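Local coordinates for snrnp sm-like protein (Pyrococcus abyssi, PDB 1H64), which assembles into a seven-membered Sm ring and probably binds RNA, as other members of the Sm and Sm-like family do, at residues 10-13 against 14-17; 61-64 against 65-68. All blocks are in the same frame, centred on the assembly; numbering follows the deposited sequence.

Contact 1 (10-13 against 14-17)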
loop_
_atom_site.group_PDB
_atom_site.type_symbol
_atom_site.label_atom_id
_atom_site.label_comp_id
_atom_site.label_asym_id
_atom_site.label_seq_id
_atom_site.Cartn_x
_atom_site.Cartn_y
_atom_site.Cartn_z
ATOM N N HIS C 10 4.009 -0.849 25.883
ATOM C CA HIS C 10 4.541 -1.754 26.902
ATOM C C HIS C 10 3.955 -1.480 28.283
ATOM O O HIS C 10 3.687 -2.412 29.046
ATOM C CB HIS C 10 6.072 -1.644 27.009
ATOM C CG HIS C 10 6.659 -2.593 28.004
ATOM N ND1 HIS C 10 6.764 -3.947 27.763
ATOM C CD2 HIS C 10 7.084 -2.405 29.276
ATOM C CE1 HIS C 10 7.226 -4.549 28.843
ATOM N NE2 HIS C 10 7.427 -3.637 29.776
ATOM N N ARG C 11 3.789 -0.206 28.606
ATOM C CA ARG C 11 3.235 0.208 29.896
ATOM C C ARG C 11 1.746 -0.139 30.024
ATOM O O ARG C 11 1.194 -0.134 31.127
ATOM C CB ARG C 11 3.358 1.720 30.074
ATOM C CG ARG C 11 4.748 2.299 29.938
ATOM C CD ARG C 11 4.685 3.818 30.092
ATOM N NE ARG C 11 5.984 4.464 29.929
ATOM C CZ ARG C 11 7.036 4.238 30.707
ATOM N NH1 ARG C 11 6.952 3.376 31.712
ATOM N NH2 ARG C 11 8.174 4.874 30.482
ATOM N N SER C 12 1.098 -0.424 28.902
ATOM C CA SER C 12 -0.329 -0.721 28.912
ATOM C C SER C 12 -0.668 -2.203 28.995
ATOM O O SER C 12 -1.835 -2.577 28.866
ATOM C CB SER C 12 -1.003 -0.118 27.669
ATOM O OG SER C 12 -0.798 1.282 27.586
ATOM N N LEU C 13 0.329 -3.059 29.187
ATOM C CA LEU C 13 0.037 -4.481 29.296
ATOM C C LEU C 13 -0.913 -4.672 30.475
ATOM O O LEU C 13 -0.802 -3.975 31.485
ATOM C CB LEU C 13 1.317 -5.295 29.507
ATOM C CG LEU C 13 2.136 -5.607 28.244
ATOM C CD1 LEU C 13 3.445 -6.276 28.648
ATOM C CD2 LEU C 13 1.342 -6.515 27.296
ATOM N N ASP C 14 -1.855 -5.600 30.319
ATOM C CA ASP C 14 -2.859 -5.915 31.335
ATOM C C ASP C 14 -3.812 -4.762 31.632
ATOM O O ASP C 14 -4.512 -4.772 32.646
ATOM C CB ASP C 14 -2.177 -6.374 32.626
ATOM C CG ASP C 14 -1.260 -7.554 32.399
ATOM O OD1 ASP C 14 -1.743 -8.589 31.879
ATOM O OD2 ASP C 14 -0.057 -7.451 32.730
ATOM N N LYS C 15 -3.846 -3.771 30.746
ATOM C CA LYS C 15 -4.731 -2.625 30.918
ATOM C C LYS C 15 -5.683 -2.468 29.727
ATOM O O LYS C 15 -5.367 -2.895 28.618
ATOM C CB LYS C 15 -3.910 -1.350 31.104
ATOM C CG LYS C 15 -3.117 -1.344 32.402
ATOM C CD LYS C 15 -2.596 0.044 32.771
ATOM C CE LYS C 15 -1.444 0.474 31.880
ATOM N NZ LYS C 15 -0.804 1.745 32.335
ATOM N N ASP C 16 -6.852 -1.877 29.965
ATOM C CA ASP C 16 -7.831 -1.663 28.899
ATOM C C ASP C 16 -7.285 -0.625 27.912
ATOM O O ASP C 16 -6.718 0.394 28.314
ATOM C CB ASP C 16 -9.164 -1.160 29.486
ATOM C CG ASP C 16 -10.268 -1.019 28.431
ATOM O OD1 ASP C 16 -10.782 -2.049 27.936
ATOM O OD2 ASP C 16 -10.631 0.132 28.092
ATOM N N VAL C 17 -7.443 -0.902 26.624
ATOM C CA VAL C 17 -7.005 0.034 25.593
ATOM C C VAL C 17 -8.046 0.127 24.495
ATOM O O VAL C 17 -8.933 -0.735 24.363
ATOM C CB VAL C 17 -5.681 -0.395 24.913
ATOM C CG1 VAL C 17 -4.542 -0.429 25.933
ATOM C CG2 VAL C 17 -5.856 -1.756 24.262
#

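Contact 2 (61-64 against 65-68)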
loop_
_atom_site.group_PDB
_atom_site.type_symbol
_atom_site.label_atom_id
_atom_site.label_comp_id
_atom_site.label_asym_id
_atom_site.label_seq_id
_atom_site.Cartn_x
_atom_site.Cartn_y
_atom_site.Cartn_z
ATOM N N VAL C 61 -6.053 -11.179 17.926
ATOM C CA VAL C 61 -4.770 -10.654 17.445
ATOM C C VAL C 61 -5.113 -9.689 16.306
ATOM O O VAL C 61 -5.720 -10.093 15.317
ATOM C CB VAL C 61 -3.872 -11.787 16.919
ATOM C CG1 VAL C 61 -2.490 -11.212 16.498
ATOM C CG2 VAL C 61 -3.690 -12.837 17.998
ATOM N N ILE C 62 -4.741 -8.420 16.472
ATOM C CA ILE C 62 -5.005 -7.367 15.505
ATOM C C ILE C 62 -3.704 -6.979 14.785
ATOM O O ILE C 62 -2.701 -6.688 15.440
ATOM C CB ILE C 62 -5.535 -6.115 16.218
ATOM C CG1 ILE C 62 -6.836 -6.451 16.985
ATOM C CG2 ILE C 62 -5.826 -5.022 15.212
ATOM C CD1 ILE C 62 -7.363 -5.265 17.818
ATOM N N ARG C 63 -3.708 -6.951 13.454
ATOM C CA ARG C 63 -2.470 -6.585 12.760
ATOM C C ARG C 63 -2.261 -5.078 12.760
ATOM O O ARG C 63 -3.157 -4.304 12.438
ATOM C CB ARG C 63 -2.453 -7.148 11.329
ATOM C CG ARG C 63 -2.033 -8.647 11.254
ATOM C CD ARG C 63 -1.435 -8.942 9.874
ATOM N NE ARG C 63 -2.216 -8.180 8.930
ATOM C CZ ARG C 63 -1.740 -7.391 7.979
ATOM N NH1 ARG C 63 -0.434 -7.230 7.771
ATOM N NH2 ARG C 63 -2.609 -6.699 7.283
ATOM N N GLY C 64 -1.050 -4.654 13.115
ATOM C CA GLY C 64 -0.756 -3.227 13.167
ATOM C C GLY C 64 -0.918 -2.398 11.894
ATOM O O GLY C 64 -1.185 -1.194 11.964
ATOM N N ASP C 65 -0.776 -3.025 10.730
ATOM C CA ASP C 65 -0.890 -2.297 9.473
ATOM C C ASP C 65 -2.251 -1.635 9.262
ATOM O O ASP C 65 -2.375 -0.693 8.475
ATOM C CB ASP C 65 -0.570 -3.225 8.297
ATOM C CG ASP C 65 -0.470 -2.471 6.970
ATOM O OD1 ASP C 65 -1.308 -2.707 6.070
ATOM O OD2 ASP C 65 0.443 -1.631 6.836
ATOM N N ASN C 66 -3.268 -2.129 9.963
ATOM C CA ASN C 66 -4.619 -1.588 9.858
ATOM C C ASN C 66 -4.900 -0.545 10.928
ATOM O O ASN C 66 -5.940 0.108 10.898
ATOM C CB ASN C 66 -5.648 -2.710 10.032
ATOM C CG ASN C 66 -5.456 -3.835 9.042
ATOM O OD1 ASN C 66 -5.681 -3.666 7.846
ATOM N ND2 ASN C 66 -5.026 -4.984 9.533
ATOM N N VAL C 67 -3.980 -0.393 11.869
ATOM C CA VAL C 67 -4.196 0.524 12.987
ATOM C C VAL C 67 -3.871 1.988 12.745
ATOM O O VAL C 67 -2.812 2.320 12.204
ATOM C CB VAL C 67 -3.410 0.037 14.259
ATOM C CG1 VAL C 67 -3.624 1.009 15.417
ATOM C CG2 VAL C 67 -3.905 -1.352 14.699
ATOM N N LEU C 68 -4.801 2.864 13.130
ATOM C CA LEU C 68 -4.599 4.307 13.017
ATOM C C LEU C 68 -3.950 4.781 14.322
ATOM O O LEU C 68 -2.952 5.516 14.322
ATOM C CB LEU C 68 -5.938 5.036 12.839
ATOM C CG LEU C 68 -5.866 6.567 12.892
ATOM C CD1 LEU C 68 -5.157 7.086 11.650
ATOM C CD2 LEU C 68 -7.276 7.173 12.979
HETATM O O HOH W 1 -1.291 -5.137 5.640
#

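Contact 1 (10-13 against 14-17)
Ser12 and Lys15 close a type II beta turn that carries the chain from the N-terminal helix 5-11 of the Sm fold into its first strand, 16-21, so this is a local contact round a turn. The Lys15 amide donates to Ser12 O over 3.0 Å, with a bent N-H...O angle of 140°. Asp14 occupies the third position of the turn with positive backbone angles (phi 64°, psi 16°), the conformation that a type II turn demands there. Its carboxylate reaches a long, weak ion pair with Arg30, while its backbone and that of Lys15 bond to Leu31 of strand 25-34, tying the turn to the sheet. The side chain of Lys15 starts back over the turn: its CB lies 3.3 Å from Ser12 O, and its CG 3.6 Å from Leu13 O, so the first two carbons of the side chain rest on the carbonyl oxygens of the turn's first two residues. Leu13, the second residue of the turn, packs on Tyr34 and on Glu3 of a neighbouring subunit, so the turn reaches the contact between ring members. Ser12 is buried; its OG is taken up by a hydrogen bond with Val8 O in the helix, and its CB meets the CG1 methyl of Val17 at 4.0 Å.

Contact 2 (61-64 against 65-68)
Arg63 and Asn66 meet across a short 3-10 turn that links strand 60-62 to strand 67-72 of the Sm fold, the connection whose Arg-Gly-Asp-Asn sequence belongs to the Sm2 motif. Two backbone bonds wind the turn: Asn66 N to Arg63 O at 3.3 Å, and Val67 N to Gly64 O at 2.9 Å. Gly64 N is held in turn by Asn39 OD1.

The Arg63 side chain starts with CB 3.8 Å from Asn66 ND2. The chain then kinks at chi3 (-38°), and its guanidinium comes round beside the Asp65 side chain, both pointing the same way. NE of Arg63 makes a hydrogen bond to Val67 O of a neighbouring subunit, the same oxygen that receives Asn66 ND2. At the tip, NH1 of Arg63 lies 4.0 Å from Asp65 CB, and NH2 of Arg63 is 3.7 Å from Asn66 ND2, with the guanidinium and amide planes 81° apart, nearly perpendicular. Thus two side chains from one turn converge on a single carbonyl across the interface, and Val67 O of this chain receives Arg63 NH1 and Asn66 ND2 of a third subunit, a pattern passed from one ring member to the next.

Deeper in, the CG2 methyls of Ile62 and Val67 touch at 4.2 Å. Arg63 and Asp65 are oppositely charged but too far apart for a salt bridge; a water within bonding distance of Asp65 OD1 probably bridges them, lying in the guanidinium plane, at its edge, and accepting from NH2 of Arg63 at 2.6 Å.

Along the chain the contacts come in series, contact 1 ending at residue 17 and contact 2 opening at 61, with most of the sheet between them. They lie on opposite sides of the chain's centre, their own centres about 16 Å apart and their nearest atoms about 7 Å apart, without touching. What joins them is the sheet: contact 1 leads into strand 16-21 and contact 2 into strand 67-72, which run antiparallel as neighbours. The two turns thus illustrate how a small curled Sm sheet is entered and re-entered, one turn after the N-terminal helix, the other among the subunit contacts that help build the heptamer.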